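Local coordinates for formyltransferase (Francisella tularensis subsp. tularensis, PDB 4NV1), which belongs to the N-formyltransferase family, pairing a Rossmann-like formyltransferase domain with a C-terminal dimerization region, and binds dTDP-4-amino-4,6-dideoxyglucose, at residues Pro106-Ile111 and Leu212-His217; Leu115-Thr120 and Ala152-Lys157. All coordinates share one frame; numbering follows the deposited sequence.

Contact 1 (Pro106-Ile111 and Leu212-His217); sequences PQVFSI and LRAMTH. With 0FX (dTDP-4-amino-4,6-dideoxyglucose), chain I.
The seam between the formyltransferase domain and the C-terminal dimerization region, which contributes to the pocket for dTDP-4-amino-4,6-dideoxyglucose, is built here by Val-108 and Ile-111 of helix 106-113 meeting Ala-214 at the end of helix 205-214. The two backbones come nearest at Val-108 and Ala-214, with 4.7 Å between their CA atoms, a spacing that the small Ala-214 side chain permits. Its methyl points at the first helix, and Ala-214 CB lies 3.6 Å from Ile-111 CB. Both methyls of Val-108 rest against the carbonyl of Ala-214, with CG2 3.3 Å from Ala-214 O. Because Val-108 CG1 stands anti to the backbone N (chi1 177°), it also reaches Met-215 SD, at 4.1 Å. On the far flank Ile-111 CG2 sits over the middle of one face of the Arg-213 guanidinium, whose polar ends are held by a salt bridge to Asp-210 and by the carbonyls of Glu-145 and Asn-142.

Beside the ligand the chemistry turns polar. Gln-107 bends at chi2 (-69°) and sends NE2 to O3 of the ligand, a hydrogen bond of 2.9 Å that is almost perfectly straight at 178°. The amide nitrogen also lies at the edge of the His-217 ring, and Ser-147 OG is hydrogen-bonded both to Gln-107 NE2 and to His-217 ND1. One face of that ring lies against the sugar, with ligand C1 3.5 Å above the ring plane, over its centre. Apolar helix packing thus passes directly into a ligand site lined from both parts of the chain.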
ATOM      1  N   PRO A 106      21.454  -1.588  -0.246  1.00 24.22           N
ATOM      2  CA  PRO A 106      21.926  -0.193  -0.338  1.00 21.95           C
ATOM      3  C   PRO A 106      20.806   0.757  -0.587  1.00 20.50           C
ATOM      4  O   PRO A 106      20.712   1.764   0.128  1.00 25.05           O
ATOM      5  CB  PRO A 106      22.930  -0.205  -1.483  1.00 20.40           C
ATOM      6  CG  PRO A 106      22.757  -1.541  -2.170  1.00 22.86           C
ATOM      7  CD  PRO A 106      22.171  -2.483  -1.183  1.00 22.58           C
ATOM      8  N   GLN A 107      19.910   0.433  -1.519  1.00 21.18           N
ATOM      9  CA  GLN A 107      18.817   1.349  -1.803  1.00 22.24           C
ATOM     10  C   GLN A 107      17.837   1.526  -0.619  1.00 23.15           C
ATOM     11  O   GLN A 107      17.353   2.635  -0.362  1.00 21.95           O
ATOM     12  CB  GLN A 107      18.094   1.101  -3.142  1.00 26.47           C
ATOM     13  CG  GLN A 107      17.010   0.022  -3.119  1.00 25.68           C
ATOM     14  CD  GLN A 107      17.585  -1.327  -2.940  1.00 25.48           C
ATOM     15  OE1 GLN A 107      18.808  -1.503  -3.009  1.00 24.54           O
ATOM     16  NE2 GLN A 107      16.722  -2.335  -2.782  1.00 28.02           N
ATOM     17  N   VAL A 108      17.614   0.472   0.159  1.00 24.76           N
ATOM     18  CA  VAL A 108      16.776   0.612   1.330  1.00 22.45           C
ATOM     19  C   VAL A 108      17.396   1.626   2.271  1.00 21.64           C
ATOM     20  O   VAL A 108      16.754   2.611   2.661  1.00 23.93           O
ATOM     21  CB  VAL A 108      16.547  -0.703   2.055  1.00 22.05           C
ATOM     22  CG1 VAL A 108      15.736  -0.456   3.307  1.00 22.27           C
ATOM     23  CG2 VAL A 108      15.847  -1.718   1.163  1.00 23.69           C
ATOM     24  N   PHE A 109      18.639   1.398   2.629  1.00 22.06           N
ATOM     25  CA  PHE A 109      19.368   2.316   3.519  1.00 24.75           C
ATOM     26  C   PHE A 109      19.436   3.727   2.931  1.00 22.40           C
ATOM     27  O   PHE A 109      19.364   4.664   3.680  1.00 25.88           O
ATOM     28  CB  PHE A 109      20.773   1.757   3.857  1.00 25.23           C
ATOM     29  CG  PHE A 109      20.719   0.661   4.854  1.00 27.67           C
ATOM     30  CD1 PHE A 109      20.574  -0.641   4.454  1.00 28.28           C
ATOM     31  CD2 PHE A 109      20.735   0.956   6.199  1.00 28.86           C
ATOM     32  CE1 PHE A 109      20.433  -1.636   5.395  1.00 26.07           C
ATOM     33  CE2 PHE A 109      20.559  -0.016   7.133  1.00 29.17           C
ATOM     34  CZ  PHE A 109      20.471  -1.331   6.721  1.00 34.39           C
ATOM     35  N   SER A 110      19.501   3.902   1.621  1.00 21.82           N
ATOM     36  CA  SER A 110      19.600   5.238   1.060  1.00 21.84           C
ATOM     37  C   SER A 110      18.285   5.966   1.205  1.00 23.37           C
ATOM     38  O   SER A 110      18.254   7.177   1.492  1.00 22.53           O
ATOM     39  CB  SER A 110      20.131   5.295  -0.397  1.00 19.98           C
ATOM     40  OG  SER A 110      21.541   5.131  -0.561  1.00 18.06           O
ATOM     41  N   ILE A 111      17.180   5.242   1.104  1.00 22.11           N
ATOM     42  CA  ILE A 111      15.885   5.903   1.166  1.00 18.49           C
ATOM     43  C   ILE A 111      15.707   6.468   2.544  1.00 18.17           C
ATOM     44  O   ILE A 111      15.121   7.559   2.749  1.00 22.28           O
ATOM     45  CB  ILE A 111      14.710   4.946   0.755  1.00 20.11           C
ATOM     46  CG1 ILE A 111      14.645   4.749  -0.757  1.00 20.03           C
ATOM     47  CG2 ILE A 111      13.390   5.606   1.137  1.00 18.38           C
ATOM     48  CD1 ILE A 111      13.867   3.512  -1.201  1.00 24.80           C
ATOM     49  N   LEU A 212       8.644   3.429   5.522  1.00 23.73           N
ATOM     50  CA  LEU A 212       7.680   2.472   4.951  1.00 23.51           C
ATOM     51  C   LEU A 212       7.972   2.180   3.462  1.00 23.39           C
ATOM     52  O   LEU A 212       7.994   1.015   3.006  1.00 20.53           O
ATOM     53  CB  LEU A 212       6.245   2.989   5.168  1.00 21.22           C
ATOM     54  CG  LEU A 212       5.864   2.829   6.637  1.00 20.62           C
ATOM     55  CD1 LEU A 212       4.593   3.567   7.006  1.00 20.92           C
ATOM     56  CD2 LEU A 212       5.822   1.362   7.032  1.00 20.54           C
ATOM     57  N   ARG A 213       8.256   3.234   2.702  1.00 20.48           N
ATOM     58  CA  ARG A 213       8.645   3.027   1.334  1.00 20.14           C
ATOM     59  C   ARG A 213       9.988   2.328   1.120  1.00 21.72           C
ATOM     60  O   ARG A 213      10.124   1.501   0.178  1.00 19.40           O
ATOM     61  CB  ARG A 213       8.452   4.271   0.468  1.00 20.95           C
ATOM     62  CG  ARG A 213       9.547   5.335   0.615  1.00 20.31           C
ATOM     63  CD  ARG A 213       9.044   6.667   0.141  1.00 19.27           C
ATOM     64  NE  ARG A 213       9.940   7.800   0.360  1.00 20.70           N
ATOM     65  CZ  ARG A 213      10.694   8.347  -0.590  1.00 21.33           C
ATOM     66  NH1 ARG A 213      10.772   7.804  -1.774  1.00 20.13           N
ATOM     67  NH2 ARG A 213      11.437   9.431  -0.342  1.00 23.51           N
ATOM     68  N   ALA A 214      10.944   2.561   2.014  1.00 19.77           N
ATOM     69  CA  ALA A 214      12.244   1.887   1.900  1.00 21.31           C
ATOM     70  C   ALA A 214      12.076   0.377   2.132  1.00 22.11           C
ATOM     71  O   ALA A 214      12.820  -0.432   1.617  1.00 17.84           O
ATOM     72  CB  ALA A 214      13.240   2.411   2.925  1.00 20.24           C
ATOM     73  N   MET A 215      11.086  -0.005   2.940  1.00 24.80           N
ATOM     74  CA  MET A 215      10.801  -1.402   3.238  1.00 24.33           C
ATOM     75  C   MET A 215       9.782  -2.112   2.349  1.00 24.75           C
ATOM     76  O   MET A 215       9.493  -3.295   2.592  1.00 20.84           O
ATOM     77  CB  MET A 215      10.336  -1.521   4.697  1.00 29.08           C
ATOM     78  CG  MET A 215      11.317  -1.083   5.764  1.00 29.69           C
ATOM     79  SD  MET A 215      12.866  -1.981   5.862  1.00 35.94           S
ATOM     80  CE  MET A 215      12.408  -3.411   6.791  1.00 38.12           C
ATOM     81  N   THR A 216       9.332  -1.426   1.304  1.00 21.49           N
ATOM     82  CA  THR A 216       8.374  -1.905   0.348  1.00 22.21           C
ATOM     83  C   THR A 216       9.004  -2.276  -0.988  1.00 22.60           C
ATOM     84  O   THR A 216       9.563  -1.439  -1.727  1.00 19.64           O
ATOM     85  CB  THR A 216       7.181  -0.924   0.155  1.00 24.21           C
ATOM     86  OG1 THR A 216       6.580  -0.602   1.430  1.00 22.26           O
ATOM     87  CG2 THR A 216       6.156  -1.546  -0.759  1.00 24.99           C
ATOM     88  N   HIS A 217       8.955  -3.582  -1.249  1.00 18.10           N
ATOM     89  CA  HIS A 217       9.614  -4.197  -2.384  1.00 21.33           C
ATOM     90  C   HIS A 217       8.850  -5.508  -2.700  1.00 22.37           C
ATOM     91  O   HIS A 217       9.284  -6.555  -2.216  1.00 18.93           O
ATOM     92  CB  HIS A 217      11.071  -4.468  -2.036  1.00 19.81           C
ATOM     93  CG  HIS A 217      11.952  -4.685  -3.233  1.00 23.91           C
ATOM     94  ND1 HIS A 217      13.083  -3.935  -3.480  1.00 21.46           N
ATOM     95  CD2 HIS A 217      11.856  -5.558  -4.268  1.00 23.06           C
ATOM     96  CE1 HIS A 217      13.632  -4.321  -4.614  1.00 25.00           C
ATOM     97  NE2 HIS A 217      12.905  -5.306  -5.114  1.00 24.75           N
TER
HETATM   98  O4P 0FX I 301      20.185  -8.465  -5.729  1.00 41.81           O
HETATM   99  P2  0FX I 301      19.709  -9.892  -6.106  1.00 55.85           P
HETATM  100  O3P 0FX I 301      19.062 -10.329  -7.402  1.00 35.25           O
HETATM  101  O1G 0FX I 301      20.419 -11.004  -5.216  1.00 45.36           O
HETATM  102  C1G 0FX I 301      21.789 -11.294  -5.365  1.00 46.91           C
HETATM  103  C2G 0FX I 301      21.963 -12.305  -4.243  1.00 49.22           C
HETATM  104  O2G 0FX I 301      20.867 -13.223  -4.185  1.00 44.56           O
HETATM  105  C3G 0FX I 301      22.082 -11.625  -2.893  1.00 48.44           C
HETATM  106  O3G 0FX I 301      22.440 -12.717  -2.019  1.00 50.82           O
HETATM  107  C4G 0FX I 301      23.133 -10.502  -3.001  1.00 52.10           C
HETATM  108  N4A 0FX I 301      23.396  -9.849  -1.726  1.00 54.40           N
HETATM  109  C5G 0FX I 301      22.770  -9.446  -4.052  1.00 45.83           C
HETATM  110  C6G 0FX I 301      23.855  -8.383  -4.178  1.00 43.95           C
HETATM  111  O5G 0FX I 301      22.622 -10.129  -5.299  1.00 45.95           O
HETATM  112  OPP 0FX I 301      18.313 -10.402  -5.528  1.00 45.11           O
HETATM  113  P   0FX I 301      17.583 -10.340  -4.126  1.00 43.28           P
HETATM  114  O1P 0FX I 301      18.101 -11.279  -3.055  1.00 34.81           O
HETATM  115  O2P 0FX I 301      16.224 -10.361  -4.816  1.00 46.85           O
HETATM  116  O5  0FX I 301      17.569  -8.824  -3.576  1.00 41.60           O
HETATM  117  C5  0FX I 301      17.040  -7.814  -4.444  1.00 30.75           C
HETATM  118  C4  0FX I 301      16.271  -6.754  -3.677  1.00 26.03           C
HETATM  119  O4  0FX I 301      15.027  -7.286  -3.260  1.00 25.34           O
HETATM  120  C3  0FX I 301      16.912  -6.246  -2.421  1.00 26.70           C
HETATM  121  O3  0FX I 301      17.698  -5.064  -2.637  1.00 26.12           O
HETATM  122  C2  0FX I 301      15.718  -5.788  -1.582  1.00 26.83           C
HETATM  123  C1  0FX I 301      14.620  -6.759  -2.017  1.00 25.44           C
HETATM  124  N11 0FX I 301      14.393  -7.751  -0.961  1.00 28.03           N
HETATM  125  C61 0FX I 301      15.074  -8.917  -0.981  1.00 30.21           C
HETATM  126  C51 0FX I 301      14.878  -9.843   0.021  1.00 30.77           C
HETATM  127  C5A 0FX I 301      15.610 -11.163   0.144  1.00 35.97           C
HETATM  128  C21 0FX I 301      13.498  -7.484   0.010  1.00 28.21           C
HETATM  129  O21 0FX I 301      12.769  -6.349   0.030  1.00 28.08           O
HETATM  130  N31 0FX I 301      13.222  -8.365   0.977  1.00 29.04           N
HETATM  131  C41 0FX I 301      13.919  -9.521   0.951  1.00 32.33           C
HETATM  132  O41 0FX I 301      13.758 -10.437   1.899  1.00 27.87           O

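Contact 2 (Leu115-Thr120 and Ala152-Lys157); sequences LPIGAT and AKVQKK
Val-154 carries this strand-to-helix contact, both of its methyls meeting the carbonyl oxygen of Gly-118. The nearest approach is Val-154 CG1 to Gly-118 O, 3.1 Å, while Val-154 CG2 stands 3.7 Å from the same Gly-118 O, so the carbonyl is met by both branches of the valine. A chi1 of 166°, which sets CG1 anti to the backbone N and CG2 anti to the carbonyl carbon, gives the fork this orientation. The CA atoms of Gly-118 and Val-154 are 5.5 Å apart, the nearest such pair between the two segments.

The neighbours of the glycine complete the first shell. Ile-117 crosses Val-154 at about a right angle, and Ile-117 CG1 touches Val-154 CG2 at 4.0 Å. Ala-119 points its methyl at the helix one turn further on, where Ala-119 CB is 4.0 Å from Lys-157 CG; the lysine then bends away at chi2 and chi3, and its amino group forms a salt bridge with Glu-160. Aliphatic side-chain atoms thus meet one another and backbone carbonyl oxygens, and the charged end of Lys-157 lies outside the contact.

Further out, strand 117-123 is fixed on one side by backbone hydrogen bonds of Ile-117 and Ala-119 to strand 133-139, and on the other by Thr-120 bonding to His-94. The axes of segments 152-157 and 117-120 approach to 7.2 Å and run in the same general direction, 26° apart. This is the layered packing of a helix against a mixed sheet, as in the Rossmann-like core of formyltransferases.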
ATOM      1  N   LEU A 115      22.143   8.969   2.206  1.00 25.53           N
ATOM      2  CA  LEU A 115      23.371   8.819   1.407  1.00 24.47           C
ATOM      3  C   LEU A 115      23.082   8.511  -0.062  1.00 27.54           C
ATOM      4  O   LEU A 115      22.095   7.831  -0.371  1.00 24.30           O
ATOM      5  CB  LEU A 115      24.250   7.770   2.074  1.00 26.34           C
ATOM      6  CG  LEU A 115      24.703   8.251   3.481  1.00 30.49           C
ATOM      7  CD1 LEU A 115      25.658   7.236   4.083  1.00 32.31           C
ATOM      8  CD2 LEU A 115      25.366   9.635   3.473  1.00 31.62           C
ATOM      9  N   PRO A 116      23.883   9.048  -1.002  1.00 23.57           N
ATOM     10  CA  PRO A 116      23.701   8.659  -2.395  1.00 22.69           C
ATOM     11  C   PRO A 116      23.516   7.156  -2.645  1.00 17.98           C
ATOM     12  O   PRO A 116      24.080   6.310  -1.967  1.00 17.20           O
ATOM     13  CB  PRO A 116      25.042   9.052  -3.012  1.00 25.20           C
ATOM     14  CG  PRO A 116      25.355  10.304  -2.294  1.00 24.00           C
ATOM     15  CD  PRO A 116      25.089   9.864  -0.878  1.00 27.84           C
ATOM     16  N   ILE A 117      22.823   6.877  -3.729  1.00 20.13           N
ATOM     17  CA  ILE A 117      22.585   5.510  -4.190  1.00 19.30           C
ATOM     18  C   ILE A 117      22.764   5.614  -5.685  1.00 18.39           C
ATOM     19  O   ILE A 117      22.530   6.645  -6.319  1.00 19.16           O
ATOM     20  CB  ILE A 117      21.128   5.063  -3.825  1.00 18.23           C
ATOM     21  CG1 ILE A 117      20.813   3.663  -4.337  1.00 16.67           C
ATOM     22  CG2 ILE A 117      20.144   6.001  -4.513  1.00 17.78           C
ATOM     23  CD1 ILE A 117      21.593   2.580  -3.647  1.00 17.29           C
ATOM     24  N   GLY A 118      23.168   4.509  -6.284  1.00 20.22           N
ATOM     25  CA  GLY A 118      23.454   4.504  -7.719  1.00 18.17           C
ATOM     26  C   GLY A 118      24.034   3.148  -8.027  1.00 19.84           C
ATOM     27  O   GLY A 118      23.663   2.128  -7.335  1.00 18.71           O
ATOM     28  N   ALA A 119      24.857   3.100  -9.076  1.00 17.70           N
ATOM     29  CA  ALA A 119      25.527   1.839  -9.464  1.00 21.11           C
ATOM     30  C   ALA A 119      27.027   2.029  -9.690  1.00 22.52           C
ATOM     31  O   ALA A 119      27.401   3.053 -10.178  1.00 16.94           O
ATOM     32  CB  ALA A 119      24.908   1.289 -10.750  1.00 19.91           C
ATOM     33  N   THR A 120      27.816   1.040  -9.314  1.00 20.82           N
ATOM     34  CA  THR A 120      29.230   1.051  -9.399  1.00 22.39           C
ATOM     35  C   THR A 120      29.719  -0.244 -10.050  1.00 24.90           C
ATOM     36  O   THR A 120      29.184  -1.346  -9.766  1.00 21.23           O
ATOM     37  CB  THR A 120      29.816   1.057  -7.988  1.00 23.28           C
ATOM     38  OG1 THR A 120      29.338   2.167  -7.256  1.00 19.34           O
ATOM     39  CG2 THR A 120      31.376   1.146  -8.019  1.00 21.44           C
ATOM     40  N   ALA A 152      15.149  -0.949  -9.300  1.00 23.72           N
ATOM     41  CA  ALA A 152      15.041  -1.131 -10.752  1.00 24.95           C
ATOM     42  C   ALA A 152      15.731  -0.029 -11.568  1.00 25.39           C
ATOM     43  O   ALA A 152      16.207  -0.341 -12.646  1.00 23.36           O
ATOM     44  CB  ALA A 152      13.604  -1.249 -11.222  1.00 26.19           C
ATOM     45  N   LYS A 153      15.761   1.217 -11.089  1.00 23.93           N
ATOM     46  CA  LYS A 153      16.599   2.252 -11.714  1.00 26.70           C
ATOM     47  C   LYS A 153      18.061   1.897 -11.608  1.00 22.07           C
ATOM     48  O   LYS A 153      18.792   2.181 -12.545  1.00 30.31           O
ATOM     49  CB  LYS A 153      16.438   3.661 -11.095  1.00 25.52           C
ATOM     50  CG  LYS A 153      15.405   4.494 -11.821  1.00 35.28           C
ATOM     51  CD  LYS A 153      14.479   5.272 -10.893  1.00 30.82           C
ATOM     52  CE  LYS A 153      15.263   6.132  -9.960  1.00 27.88           C
ATOM     53  NZ  LYS A 153      14.605   7.445  -9.813  1.00 28.12           N
ATOM     54  N   VAL A 154      18.473   1.334 -10.477  1.00 21.22           N
ATOM     55  CA  VAL A 154      19.880   1.057 -10.194  1.00 20.97           C
ATOM     56  C   VAL A 154      20.334  -0.059 -11.137  1.00 24.72           C
ATOM     57  O   VAL A 154      21.342   0.075 -11.856  1.00 25.38           O
ATOM     58  CB  VAL A 154      20.120   0.781  -8.707  1.00 18.46           C
ATOM     59  CG1 VAL A 154      21.460   0.163  -8.426  1.00 17.38           C
ATOM     60  CG2 VAL A 154      20.045   2.121  -7.939  1.00 19.85           C
ATOM     61  N   GLN A 155      19.467  -1.045 -11.279  1.00 22.55           N
ATOM     62  CA  GLN A 155      19.755  -2.197 -12.114  1.00 22.99           C
ATOM     63  C   GLN A 155      19.943  -1.815 -13.538  1.00 22.55           C
ATOM     64  O   GLN A 155      20.941  -2.164 -14.158  1.00 24.51           O
ATOM     65  CB  GLN A 155      18.727  -3.322 -11.921  1.00 24.73           C
ATOM     66  CG  GLN A 155      19.211  -4.671 -12.338  1.00 31.05           C
ATOM     67  CD  GLN A 155      18.235  -5.794 -11.960  1.00 35.78           C
ATOM     68  OE1 GLN A 155      17.433  -6.209 -12.792  1.00 42.29           O
ATOM     69  NE2 GLN A 155      18.301  -6.275 -10.734  1.00 35.27           N
ATOM     70  N   LYS A 156      19.022  -1.066 -14.093  1.00 23.33           N
ATOM     71  CA  LYS A 156      19.202  -0.492 -15.404  1.00 27.29           C
ATOM     72  C   LYS A 156      20.447   0.392 -15.565  1.00 25.34           C
ATOM     73  O   LYS A 156      21.105   0.409 -16.612  1.00 26.41           O
ATOM     74  CB  LYS A 156      17.976   0.373 -15.639  1.00 31.47           C
ATOM     75  CG  LYS A 156      17.825   0.908 -17.042  1.00 38.68           C
ATOM     76  CD  LYS A 156      16.345   1.053 -17.378  1.00 44.82           C
ATOM     77  CE  LYS A 156      15.569  -0.238 -17.087  1.00 50.78           C
ATOM     78  NZ  LYS A 156      14.332  -0.038 -16.257  1.00 53.65           N
ATOM     79  N   LYS A 157      20.821   1.128 -14.528  1.00 27.27           N
ATOM     80  CA  LYS A 157      22.032   1.955 -14.639  1.00 24.25           C
ATOM     81  C   LYS A 157      23.253   1.017 -14.721  1.00 21.17           C
ATOM     82  O   LYS A 157      24.149   1.170 -15.540  1.00 25.18           O
ATOM     83  CB  LYS A 157      22.098   2.894 -13.435  1.00 27.84           C
ATOM     84  CG  LYS A 157      23.341   3.782 -13.407  1.00 27.24           C
ATOM     85  CD  LYS A 157      23.370   4.702 -14.625  1.00 26.84           C
ATOM     86  CE  LYS A 157      22.276   5.736 -14.590  1.00 35.40           C
ATOM     87  NZ  LYS A 157      22.165   6.294 -15.957  1.00 36.88           N
TER

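How the contacts relate
Both contacts are buried, and their centres lie 13 Å apart, yet they do different work. Contact 1 joins two parts of the chain distant in sequence and takes in the bound ligand; contact 2 stays within the formyltransferase domain and packs a helix on its central sheet. They are coupled through helix 106-113, which is followed in the chain by strand 117-123: Ser-110 OG makes a probable hydrogen bond to Leu-115 O, and Ile-117 CD1 packs against Gln-107 N. Helix 147-170 serves both, giving its first residues to the ligand side and its next turns to the sheet. Contact 1 is apolar between its helices, its polar groups turning mainly to the ligand and Ser-147; contact 2 sets aliphatic groups against each other and against backbone carbonyls.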